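Local structure of diaminobutyrate-pyruvate transaminase and L-2,4-diaminobutyrate decarboxylase (Vibrio parahaemolyticus, 2QMA) at residues 35-38 with 39-43; 133-136 with 137-141. The protein probably uses pyridoxal 5'-phosphate for both transaminase and amino-acid decarboxylase chemistry, this chain being its C-terminal decarboxylase domain. All coordinates share one frame; numbering follows the deposited sequence.

Overall arrangement
Both contacts illustrate one principle, the hydroxyl of a threonine folding back onto the carbonyl oxygen four residues earlier, in two settings of a pyridoxal-dependent decarboxylase fold. Contact 1 (35-38 with 39-43) lies within helix 32-51, near the start of the modelled chain. Contact 2 (133-136 with 137-141) follows later in the sequence, where a loop enters helix 136-152. Their centres are 27 Å apart and their nearest atoms about 19 Å apart, so they do not touch. Each nevertheless packs against the second subunit, and each lies away from Lys-325, the lysine predicted to carry the cofactor. Their centres lie about 30 and 25 Å from the centre of the chain.

Contact 1: residues 35-38 with 39-43; sequences ASVM and SHTTS
From Ala-35 to Thr-42 the backbone runs in regular alpha-helical turns, the amides of Ser-39, His-40, Thr-41 and Thr-42 donating to the carbonyl oxygens of Ala-35, Ser-36, Val-37 and Met-38. Onto this ladder Thr-41 adds a second bond: its OG1 reaches Val-37 O at 2.8 Å, the same length as the bond from Thr-41 N to Val-37 O. The hydroxyl comes from above the carbonyl plane, 41° out of it. With OG1 beside its own backbone N (chi1 -52°), the threonine side chain leans back toward the preceding turn. Ser-39 makes a weaker version of the same contact, OG to Ala-35 O at 3.2 Å. This is the familiar i to i-4 side-chain-to-backbone bonding of serine and threonine within helices, and here it occurs in helix 32-51, which packs on helix 80-92 of its own chain and on the second subunit. His-40 takes another course: CG lies anti to its backbone N (chi1 -168°), the ring leads off the preceding turn, and NE2 bonds Asp-85, while Ser-36 OG bonds Lys-81. Of the His-40 side chain, CB stays closest to the preceding turn, 3.2 Å from Val-37 O. Selenomethionine Met-38, bent at chi2 and chi3, packs on Val-116 of the second subunit, and Thr-41 on Met-121 of that subunit.

Contact 2: residues 133-136 with 137-141; sequences DQAS and SATYV
Ala-135 and Thr-139 are joined by two hydrogen bonds that converge on one acceptor, Ala-135 O. The hydroxyl bond is the shorter, Thr-139 OG1 lying 2.7 Å from Ala-135 O and in the carbonyl plane. The amide bond, Thr-139 N to Ala-135 O at 2.9 Å, comes from above that plane, 46° out of it. A chi1 of -70° sets OG1 beside the threonine's own nitrogen, from where hydroxyl and amide can serve the same oxygen. The apolar part is small: Ala-135 CB meets Ala-138 CB at 3.9 Å, one methyl against another at the entry to helix 136-152, with Phe-375 also on Ala-138. Around the aromatic ring, Tyr-140 CD2 approaches Ser-136 O to 3.5 Å obliquely, and the same ring meets that of Trp-132 with planes about 65° apart. Two further hydrogen bonds run to the second subunit: Ser-136 OG to Asn-94 O, and Ser-137 OG to Val-91 O, both on that subunit. Two donors from a single residue thus grip the carbonyl of Ala-135 as the loop enters the helix, while the neighbouring serines direct their hydroxyls to backbone carbonyls across the dimer interface, so that the first turn is tied both to its own chain and to the other subunit.

Contact 1: residues 35-38 with 39-43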
ATOM      1  N   ALA A  35      -4.463 -10.433  23.750  1.00 17.71           N
ATOM      2  CA  ALA A  35      -4.136  -9.379  24.714  1.00 17.43           C
ATOM      3  C   ALA A  35      -2.740  -9.580  25.314  1.00 17.87           C
ATOM      4  O   ALA A  35      -1.948  -8.634  25.402  1.00 17.48           O
ATOM      5  CB  ALA A  35      -5.197  -9.341  25.806  1.00 18.35           C
ATOM      6  N   SER A  36      -2.437 -10.824  25.691  1.00 17.68           N
ATOM      7  CA  SER A  36      -1.163 -11.169  26.298  1.00 17.80           C
ATOM      8  C   SER A  36       0.018 -10.920  25.354  1.00 17.49           C
ATOM      9  O   SER A  36       1.070 -10.416  25.783  1.00 17.89           O
ATOM     10  CB  SER A  36      -1.192 -12.630  26.756  1.00 17.72           C
ATOM     11  OG  SER A  36       0.024 -12.986  27.376  1.00 20.06           O
ATOM     12  N   VAL A  37      -0.155 -11.264  24.070  1.00 16.79           N
ATOM     13  CA  VAL A  37       0.897 -11.074  23.061  1.00 16.54           C
ATOM     14  C   VAL A  37       1.173  -9.577  22.748  1.00 16.52           C
ATOM     15  O   VAL A  37       2.319  -9.122  22.717  1.00 16.50           O
ATOM     16  CB  VAL A  37       0.575 -11.885  21.750  1.00 16.04           C
ATOM     17  CG1 VAL A  37       1.480 -11.477  20.576  1.00 15.93           C
ATOM     18  CG2 VAL A  37       0.641 -13.405  22.018  1.00 17.55           C
HETATM   19  N   MSE A  38       0.094  -8.837  22.557  1.00 16.17           N
HETATM   20  CA  MSE A  38       0.132  -7.414  22.288  1.00 16.02           C
HETATM   21  C   MSE A  38       0.704  -6.665  23.478  1.00 15.88           C
HETATM   22  O   MSE A  38       1.523  -5.786  23.287  1.00 15.70           O
HETATM   23  CB  MSE A  38      -1.272  -6.922  21.956  1.00 15.84           C
HETATM   24  CG  MSE A  38      -1.842  -7.499  20.660  1.00 16.30           C
HETATM   25 SE   MSE A  38      -0.598  -7.703  19.163  0.70 18.41          SE
HETATM   26  CE  MSE A  38      -1.137  -9.515  18.601  1.00 18.34           C
ATOM     27  N   SER A  39       0.274  -7.002  24.699  1.00 16.54           N
ATOM     28  CA  SER A  39       0.865  -6.401  25.889  1.00 17.44           C
ATOM     29  C   SER A  39       2.388  -6.684  25.967  1.00 17.08           C
ATOM     30  O   SER A  39       3.165  -5.789  26.286  1.00 16.30           O
ATOM     31  CB  SER A  39       0.125  -6.846  27.163  1.00 18.18           C
ATOM     32  OG  SER A  39      -1.116  -6.147  27.286  1.00 23.70           O
ATOM     33  N   HIS A  40       2.795  -7.928  25.670  1.00 17.64           N
ATOM     34  CA  HIS A  40       4.215  -8.300  25.530  1.00 17.82           C
ATOM     35  C   HIS A  40       4.939  -7.386  24.531  1.00 17.98           C
ATOM     36  O   HIS A  40       6.021  -6.869  24.810  1.00 17.72           O
ATOM     37  CB  HIS A  40       4.379  -9.766  25.089  1.00 18.19           C
ATOM     38  CG  HIS A  40       5.787 -10.267  25.207  1.00 19.20           C
ATOM     39  ND1 HIS A  40       6.284 -10.819  26.369  1.00 20.96           N
ATOM     40  CD2 HIS A  40       6.818 -10.256  24.329  1.00 21.65           C
ATOM     41  CE1 HIS A  40       7.556 -11.137  26.195  1.00 23.09           C
ATOM     42  NE2 HIS A  40       7.905 -10.805  24.964  1.00 20.67           N
ATOM     43  N   THR A  41       4.328  -7.210  23.360  1.00 17.30           N
ATOM     44  CA  THR A  41       4.934  -6.459  22.267  1.00 17.35           C
ATOM     45  C   THR A  41       5.042  -4.987  22.670  1.00 17.19           C
ATOM     46  O   THR A  41       6.055  -4.350  22.412  1.00 18.09           O
ATOM     47  CB  THR A  41       4.101  -6.596  20.958  1.00 16.75           C
ATOM     48  OG1 THR A  41       3.866  -7.981  20.686  1.00 17.25           O
ATOM     49  CG2 THR A  41       4.835  -5.996  19.771  1.00 18.21           C
ATOM     50  N   THR A  42       4.004  -4.460  23.318  1.00 17.45           N
ATOM     51  CA  THR A  42       3.999  -3.059  23.772  1.00 17.63           C
ATOM     52  C   THR A  42       5.140  -2.860  24.787  1.00 17.28           C
ATOM     53  O   THR A  42       5.904  -1.874  24.720  1.00 15.56           O
ATOM     54  CB  THR A  42       2.604  -2.663  24.359  1.00 17.84           C
ATOM     55  OG1 THR A  42       1.642  -2.591  23.295  1.00 19.58           O
ATOM     56  CG2 THR A  42       2.631  -1.280  25.074  1.00 17.08           C
ATOM     57  N   SER A  43       5.271  -3.824  25.701  1.00 17.89           N
ATOM     58  CA  SER A  43       6.356  -3.826  26.676  1.00 18.89           C
ATOM     59  C   SER A  43       7.740  -3.871  25.994  1.00 18.61           C
ATOM     60  O   SER A  43       8.634  -3.110  26.374  1.00 18.70           O
ATOM     61  CB  SER A  43       6.191  -4.981  27.662  1.00 19.53           C
ATOM     62  OG  SER A  43       7.337  -5.054  28.464  1.00 22.57           O
TER

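Contact 2: residues 133-136 with 137-141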
ATOM      1  N   ASP A 133     -18.886  -5.594   2.190  1.00 15.71           N
ATOM      2  CA  ASP A 133     -18.886  -6.884   2.956  1.00 15.46           C
ATOM      3  C   ASP A 133     -17.526  -7.402   3.437  1.00 16.20           C
ATOM      4  O   ASP A 133     -17.419  -8.554   3.891  1.00 14.97           O
ATOM      5  CB  ASP A 133     -19.666  -7.991   2.216  1.00 16.02           C
ATOM      6  CG  ASP A 133     -19.008  -8.436   0.917  1.00 17.97           C
ATOM      7  OD1 ASP A 133     -18.057  -7.785   0.435  1.00 20.78           O
ATOM      8  OD2 ASP A 133     -19.468  -9.469   0.368  1.00 20.63           O
ATOM      9  N   GLN A 134     -16.476  -6.584   3.276  1.00 14.98           N
ATOM     10  CA  GLN A 134     -15.150  -6.849   3.848  1.00 14.95           C
ATOM     11  C   GLN A 134     -14.696  -5.667   4.699  1.00 14.48           C
ATOM     12  O   GLN A 134     -13.618  -5.683   5.270  1.00 14.54           O
ATOM     13  CB  GLN A 134     -14.106  -7.083   2.726  1.00 14.58           C
ATOM     14  CG  GLN A 134     -14.307  -8.315   1.865  1.00 16.18           C
ATOM     15  CD  GLN A 134     -13.233  -8.364   0.744  1.00 16.87           C
ATOM     16  OE1 GLN A 134     -12.291  -9.115   0.831  1.00 20.36           O
ATOM     17  NE2 GLN A 134     -13.328  -7.472  -0.209  1.00 18.91           N
ATOM     18  N   ALA A 135     -15.543  -4.645   4.808  1.00 15.29           N
ATOM     19  CA  ALA A 135     -15.171  -3.348   5.382  1.00 14.87           C
ATOM     20  C   ALA A 135     -16.422  -2.493   5.606  1.00 15.52           C
ATOM     21  O   ALA A 135     -16.605  -1.451   4.964  1.00 15.34           O
ATOM     22  CB  ALA A 135     -14.179  -2.619   4.443  1.00 15.09           C
ATOM     23  N   SER A 136     -17.248  -2.894   6.576  1.00 14.14           N
ATOM     24  CA  SER A 136     -18.603  -2.397   6.643  1.00 15.25           C
ATOM     25  C   SER A 136     -18.623  -0.987   7.235  1.00 15.30           C
ATOM     26  O   SER A 136     -19.009  -0.031   6.547  1.00 16.88           O
ATOM     27  CB  SER A 136     -19.471  -3.377   7.445  1.00 14.69           C
ATOM     28  OG  SER A 136     -18.781  -3.727   8.604  1.00 14.00           O
ATOM     29  N   SER A 137     -18.160  -0.859   8.478  1.00 15.04           N
ATOM     30  CA  SER A 137     -18.007   0.467   9.104  1.00 14.43           C
ATOM     31  C   SER A 137     -16.837   1.246   8.465  1.00 14.21           C
ATOM     32  O   SER A 137     -16.886   2.482   8.360  1.00 14.71           O
ATOM     33  CB  SER A 137     -17.808   0.342  10.610  1.00 13.54           C
ATOM     34  OG  SER A 137     -16.653  -0.419  10.908  1.00 13.48           O
ATOM     35  N   ALA A 138     -15.834   0.510   7.996  1.00 13.02           N
ATOM     36  CA  ALA A 138     -14.599   1.102   7.464  1.00 13.71           C
ATOM     37  C   ALA A 138     -14.886   1.879   6.178  1.00 13.40           C
ATOM     38  O   ALA A 138     -14.410   2.980   6.003  1.00 12.73           O
ATOM     39  CB  ALA A 138     -13.564   0.052   7.229  1.00 12.77           C
ATOM     40  N   THR A 139     -15.756   1.333   5.329  1.00 14.22           N
ATOM     41  CA  THR A 139     -16.098   2.026   4.071  1.00 14.52           C
ATOM     42  C   THR A 139     -16.629   3.414   4.366  1.00 13.77           C
ATOM     43  O   THR A 139     -16.248   4.377   3.710  1.00 11.70           O
ATOM     44  CB  THR A 139     -17.103   1.222   3.265  1.00 13.96           C
ATOM     45  OG1 THR A 139     -16.424   0.057   2.760  1.00 18.37           O
ATOM     46  CG2 THR A 139     -17.633   2.059   2.107  1.00 16.99           C
ATOM     47  N   TYR A 140     -17.500   3.512   5.371  1.00 13.32           N
ATOM     48  CA  TYR A 140     -18.111   4.791   5.685  1.00 14.70           C
ATOM     49  C   TYR A 140     -17.106   5.725   6.364  1.00 14.58           C
ATOM     50  O   TYR A 140     -17.136   6.925   6.110  1.00 15.06           O
ATOM     51  CB  TYR A 140     -19.330   4.581   6.564  1.00 15.87           C
ATOM     52  CG  TYR A 140     -20.450   3.802   5.940  1.00 16.12           C
ATOM     53  CD1 TYR A 140     -20.945   4.118   4.673  1.00 17.47           C
ATOM     54  CD2 TYR A 140     -21.062   2.765   6.647  1.00 18.48           C
ATOM     55  CE1 TYR A 140     -22.010   3.401   4.133  1.00 18.49           C
ATOM     56  CE2 TYR A 140     -22.134   2.063   6.113  1.00 16.37           C
ATOM     57  CZ  TYR A 140     -22.586   2.369   4.874  1.00 16.98           C
ATOM     58  OH  TYR A 140     -23.645   1.643   4.363  1.00 17.88           O
ATOM     59  N   VAL A 141     -16.217   5.169   7.201  1.00 14.35           N
ATOM     60  CA  VAL A 141     -15.123   5.949   7.812  1.00 14.08           C
ATOM     61  C   VAL A 141     -14.273   6.600   6.723  1.00 13.81           C
ATOM     62  O   VAL A 141     -14.067   7.809   6.760  1.00 12.80           O
ATOM     63  CB  VAL A 141     -14.240   5.113   8.769  1.00 14.18           C
ATOM     64  CG1 VAL A 141     -12.945   5.850   9.178  1.00 15.06           C
ATOM     65  CG2 VAL A 141     -15.082   4.691  10.052  1.00 14.12           C
TER